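Local coordinates for protein putative beta-glucosidase (Bifidobacterium adolescentis, PDB 5WAB) that hydrolyses beta-glucosidic linkages as a family 3 glycoside hydrolase and probably also removes terminal alpha-L-arabinopyranosyl units from ginsenoside Rb2, at residues Ser65-Gly76 with Ser351-Leu363. Numbering follows the deposited sequence.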
loop_
_atom_site.group_PDB
_atom_site.type_symbol
_atom_site.label_atom_id
_atom_site.label_comp_id
_atom_site.label_asym_id
_atom_site.label_seq_id
_atom_site.Cartn_x
_atom_site.Cartn_y
_atom_site.Cartn_z
ATOM N N SER A 65 8.933 4.130 -20.879
ATOM C CA SER A 65 9.382 3.227 -21.931
ATOM C C SER A 65 10.907 3.124 -21.960
ATOM O O SER A 65 11.462 2.290 -22.672
ATOM C CB SER A 65 8.858 3.690 -23.292
ATOM O OG SER A 65 7.445 3.595 -23.345
ATOM N N VAL A 66 11.582 3.978 -21.198
ATOM C CA VAL A 66 13.027 3.813 -21.000
ATOM C C VAL A 66 13.257 2.575 -20.143
ATOM O O VAL A 66 12.631 2.446 -19.077
ATOM C CB VAL A 66 13.626 5.060 -20.340
ATOM C CG1 VAL A 66 15.064 4.798 -19.912
ATOM C CG2 VAL A 66 13.563 6.250 -21.280
ATOM N N PRO A 67 14.144 1.660 -20.538
ATOM C CA PRO A 67 14.310 0.405 -19.782
ATOM C C PRO A 67 14.680 0.655 -18.331
ATOM O O PRO A 67 15.669 1.322 -18.025
ATOM C CB PRO A 67 15.432 -0.314 -20.539
ATOM C CG PRO A 67 15.372 0.248 -21.921
ATOM C CD PRO A 67 14.983 1.689 -21.748
ATOM N N ALA A 68 13.864 0.115 -17.432
ATOM C CA ALA A 68 14.088 0.255 -16.002
ATOM C C ALA A 68 13.628 -1.019 -15.311
ATOM O O ALA A 68 12.914 -1.841 -15.891
ATOM C CB ALA A 68 13.364 1.481 -15.436
ATOM N N THR A 69 14.042 -1.173 -14.057
ATOM C CA THR A 69 13.641 -2.332 -13.273
ATOM C C THR A 69 12.185 -2.195 -12.846
ATOM O O THR A 69 11.815 -1.227 -12.172
ATOM C CB THR A 69 14.541 -2.487 -12.052
ATOM O OG1 THR A 69 15.894 -2.674 -12.486
ATOM C CG2 THR A 69 14.091 -3.687 -11.207
ATOM N N CYS A 70 11.358 -3.158 -13.240
ATOM C CA CYS A 70 9.954 -3.175 -12.845
ATOM C C CYS A 70 9.854 -3.954 -11.541
ATOM O O CYS A 70 9.862 -5.187 -11.536
ATOM C CB CYS A 70 9.089 -3.782 -13.945
ATOM S SG CYS A 70 7.308 -3.815 -13.581
ATOM N N PHE A 71 9.770 -3.237 -10.429
ATOM C CA PHE A 71 9.622 -3.890 -9.141
ATOM C C PHE A 71 8.186 -4.372 -8.960
ATOM O O PHE A 71 7.275 -3.913 -9.655
ATOM C CB PHE A 71 10.014 -2.928 -8.024
ATOM C CG PHE A 71 11.454 -2.523 -8.066
ATOM C CD1 PHE A 71 12.427 -3.307 -7.471
ATOM C CD2 PHE A 71 11.838 -1.354 -8.701
ATOM C CE1 PHE A 71 13.756 -2.940 -7.514
ATOM C CE2 PHE A 71 13.164 -0.981 -8.747
ATOM C CZ PHE A 71 14.125 -1.775 -8.151
ATOM N N PRO A 72 7.948 -5.302 -8.038
ATOM C CA PRO A 72 6.579 -5.759 -7.808
ATOM C C PRO A 72 5.702 -4.605 -7.366
ATOM O O PRO A 72 6.112 -3.798 -6.518
ATOM C CB PRO A 72 6.731 -6.812 -6.696
ATOM C CG PRO A 72 8.060 -6.538 -6.077
ATOM C CD PRO A 72 8.912 -6.040 -7.201
ATOM N N PRO A 73 4.515 -4.465 -7.961
ATOM C CA PRO A 73 3.558 -3.468 -7.476
ATOM C C PRO A 73 3.238 -3.673 -6.006
ATOM O O PRO A 73 3.379 -4.765 -5.454
ATOM C CB PRO A 73 2.328 -3.703 -8.355
ATOM C CG PRO A 73 2.901 -4.238 -9.631
ATOM C CD PRO A 73 4.074 -5.089 -9.221
ATOM N N ALA A 74 2.782 -2.591 -5.376
ATOM C CA ALA A 74 2.617 -2.581 -3.927
ATOM C C ALA A 74 1.635 -3.647 -3.444
ATOM O O ALA A 74 1.791 -4.163 -2.332
ATOM C CB ALA A 74 2.181 -1.190 -3.469
ATOM N N ALA A 75 0.623 -3.988 -4.249
ATOM C CA ALA A 75 -0.315 -5.035 -3.846
ATOM C C ALA A 75 0.400 -6.348 -3.571
ATOM O O ALA A 75 -0.096 -7.178 -2.799
ATOM C CB ALA A 75 -1.388 -5.238 -4.911
ATOM N N GLY A 76 1.541 -6.566 -4.216
ATOM C CA GLY A 76 2.377 -7.713 -3.932
ATOM C C GLY A 76 3.381 -7.420 -2.839
ATOM O O GLY A 76 3.486 -8.177 -1.870
ATOM N N SER A 351 -0.536 5.010 -19.514
ATOM C CA SER A 351 -0.320 3.649 -19.036
ATOM C C SER A 351 0.751 3.596 -17.954
ATOM O O SER A 351 1.604 4.483 -17.855
ATOM C CB SER A 351 0.073 2.731 -20.196
ATOM N N SER A 352 0.685 2.562 -17.121
ATOM C CA SER A 352 1.672 2.334 -16.077
ATOM C C SER A 352 2.759 1.362 -16.513
ATOM O O SER A 352 3.509 0.861 -15.669
ATOM C CB SER A 352 0.987 1.812 -14.811
ATOM O OG SER A 352 0.394 0.542 -15.038
ATOM N N HIS A 353 2.864 1.090 -17.808
ATOM C CA HIS A 353 3.772 0.057 -18.283
ATOM C C HIS A 353 5.226 0.482 -18.098
ATOM O O HIS A 353 5.617 1.586 -18.489
ATOM C CB HIS A 353 3.484 -0.254 -19.752
ATOM C CG HIS A 353 4.363 -1.317 -20.333
ATOM N ND1 HIS A 353 4.335 -2.624 -19.897
ATOM C CD2 HIS A 353 5.282 -1.270 -21.327
ATOM C CE1 HIS A 353 5.206 -3.335 -20.592
ATOM N NE2 HIS A 353 5.793 -2.538 -21.466
ATOM N N ILE A 354 6.021 -0.395 -17.490
ATOM C CA ILE A 354 7.465 -0.229 -17.393
ATOM C C ILE A 354 8.111 -1.264 -18.303
ATOM O O ILE A 354 7.868 -2.467 -18.151
ATOM C CB ILE A 354 7.967 -0.394 -15.950
ATOM C CG1 ILE A 354 7.446 0.724 -15.054
ATOM C CG2 ILE A 354 9.489 -0.450 -15.908
ATOM C CD1 ILE A 354 7.945 0.616 -13.638
ATOM N N THR A 355 8.933 -0.806 -19.239
ATOM C CA THR A 355 9.703 -1.731 -20.064
ATOM C C THR A 355 10.820 -2.326 -19.221
ATOM O O THR A 355 11.783 -1.615 -18.905
ATOM C CB THR A 355 10.288 -1.023 -21.284
ATOM O OG1 THR A 355 9.228 -0.550 -22.125
ATOM C CG2 THR A 355 11.167 -1.980 -22.075
ATOM N N PRO A 356 10.749 -3.597 -18.839
ATOM C CA PRO A 356 11.746 -4.132 -17.907
ATOM C C PRO A 356 13.117 -4.263 -18.550
ATOM O O PRO A 356 13.251 -4.444 -19.762
ATOM C CB PRO A 356 11.179 -5.503 -17.522
ATOM C CG PRO A 356 10.268 -5.881 -18.636
ATOM C CD PRO A 356 9.814 -4.625 -19.331
ATOM N N THR A 357 14.149 -4.142 -17.714
ATOM C CA THR A 357 15.503 -4.412 -18.184
ATOM C C THR A 357 15.648 -5.870 -18.599
ATOM O O THR A 357 16.274 -6.178 -19.619
ATOM C CB THR A 357 16.523 -4.062 -17.103
ATOM O OG1 THR A 357 16.239 -4.813 -15.917
ATOM C CG2 THR A 357 16.458 -2.581 -16.774
ATOM N N LYS A 358 15.084 -6.779 -17.811
ATOM C CA LYS A 358 15.070 -8.193 -18.146
ATOM C C LYS A 358 13.828 -8.820 -17.529
ATOM O O LYS A 358 13.468 -8.506 -16.391
ATOM C CB LYS A 358 16.340 -8.898 -17.653
ATOM C CG LYS A 358 16.530 -8.880 -16.142
ATOM C CD LYS A 358 17.926 -9.335 -15.756
ATOM C CE LYS A 358 18.966 -8.336 -16.221
ATOM N NZ LYS A 358 20.347 -8.861 -16.064
ATOM N N MET A 359 13.166 -9.687 -18.288
ATOM C CA MET A 359 12.035 -10.426 -17.748
ATOM C C MET A 359 12.073 -11.838 -18.311
ATOM O O MET A 359 12.166 -12.021 -19.527
ATOM C CB MET A 359 10.711 -9.735 -18.093
ATOM C CG MET A 359 9.511 -10.297 -17.357
ATOM S SD MET A 359 8.639 -11.582 -18.257
ATOM C CE MET A 359 8.176 -10.706 -19.750
ATOM N N THR A 360 11.989 -12.828 -17.424
ATOM C CA THR A 360 11.976 -14.237 -17.806
ATOM C C THR A 360 10.744 -14.894 -17.207
ATOM O O THR A 360 10.555 -14.877 -15.986
ATOM C CB THR A 360 13.251 -14.953 -17.344
ATOM O OG1 THR A 360 14.398 -14.350 -17.959
ATOM C CG2 THR A 360 13.203 -16.432 -17.713
ATOM N N SER A 361 9.917 -15.483 -18.064
ATOM C CA SER A 361 8.684 -16.097 -17.607
ATOM C C SER A 361 8.977 -17.328 -16.753
ATOM O O SER A 361 10.116 -17.786 -16.630
ATOM C CB SER A 361 7.811 -16.477 -18.800
ATOM O OG SER A 361 8.408 -17.526 -19.542
ATOM N N PHE A 362 7.915 -17.874 -16.167
ATOM C CA PHE A 362 8.064 -19.078 -15.358
ATOM C C PHE A 362 8.492 -20.257 -16.219
ATOM O O PHE A 362 9.315 -21.077 -15.793
ATOM C CB PHE A 362 6.756 -19.384 -14.627
ATOM C CG PHE A 362 6.858 -20.526 -13.656
ATOM C CD1 PHE A 362 7.530 -20.372 -12.453
ATOM C CD2 PHE A 362 6.283 -21.756 -13.946
ATOM C CE1 PHE A 362 7.625 -21.416 -11.555
ATOM C CE2 PHE A 362 6.376 -22.810 -13.050
ATOM C CZ PHE A 362 7.049 -22.638 -11.852
ATOM N N LEU A 363 7.958 -20.345 -17.442
ATOM C CA LEU A 363 8.339 -21.421 -18.351
ATOM C C LEU A 363 9.815 -21.336 -18.721
ATOM O O LEU A 363 10.555 -22.322 -18.606
ATOM C CB LEU A 363 7.469 -21.382 -19.609
ATOM C CG LEU A 363 6.037 -21.913 -19.491
ATOM C CD1 LEU A 363 5.384 -21.946 -20.860
ATOM C CD2 LEU A 363 6.012 -23.293 -18.845
HETATM O O HOH W 1 9.615 2.083 -18.798
#
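The carbonyl oxygen of Thr355 receives two neighbouring groups of the Pro67-Ala68 peptide: Ala68 N donates a hydrogen bond at 3.1 Å, nearly straight at 163°, and Pro67 CA adds a CA-H...O contact at 3.4 Å. The return link is poorer, since Thr357 N reaches Ala68 O at 3.2 Å but with an N-H...O angle of 129°, a weak bond; Pro356 CA supplements it with a second CA-H...O contact. Beyond this pair, a water extends the join, accepting from Ser65 N and Thr355 N (each 3.0 Å) and donating to Val66 O.

Side chains pack around and beyond this backbone pairing. Ile354 directs its CG2 branch, anti to the backbone N, against Cys70 CB at 3.9 Å, while Pro356 CB lies at the margin of contact with the same CB. Thr357 has OG1 between its backbone N and carbonyl carbon (chi1 58°), which turns CG2 over the Ala68 peptide, 3.5 Å from Ala68 C. The two threonine hydroxyls, Thr69 OG1 and Thr357 OG1, are engaged elsewhere, with Glu96 and Gln474 respectively; Gln474 also bonds to the backbone N of Cys70, tying both segments to one side chain.

Two extended loops thus meet through their backbones, joining the TIM-barrel-related N-terminal region to the C-terminal region in the multidomain architecture of glycoside hydrolase family 3.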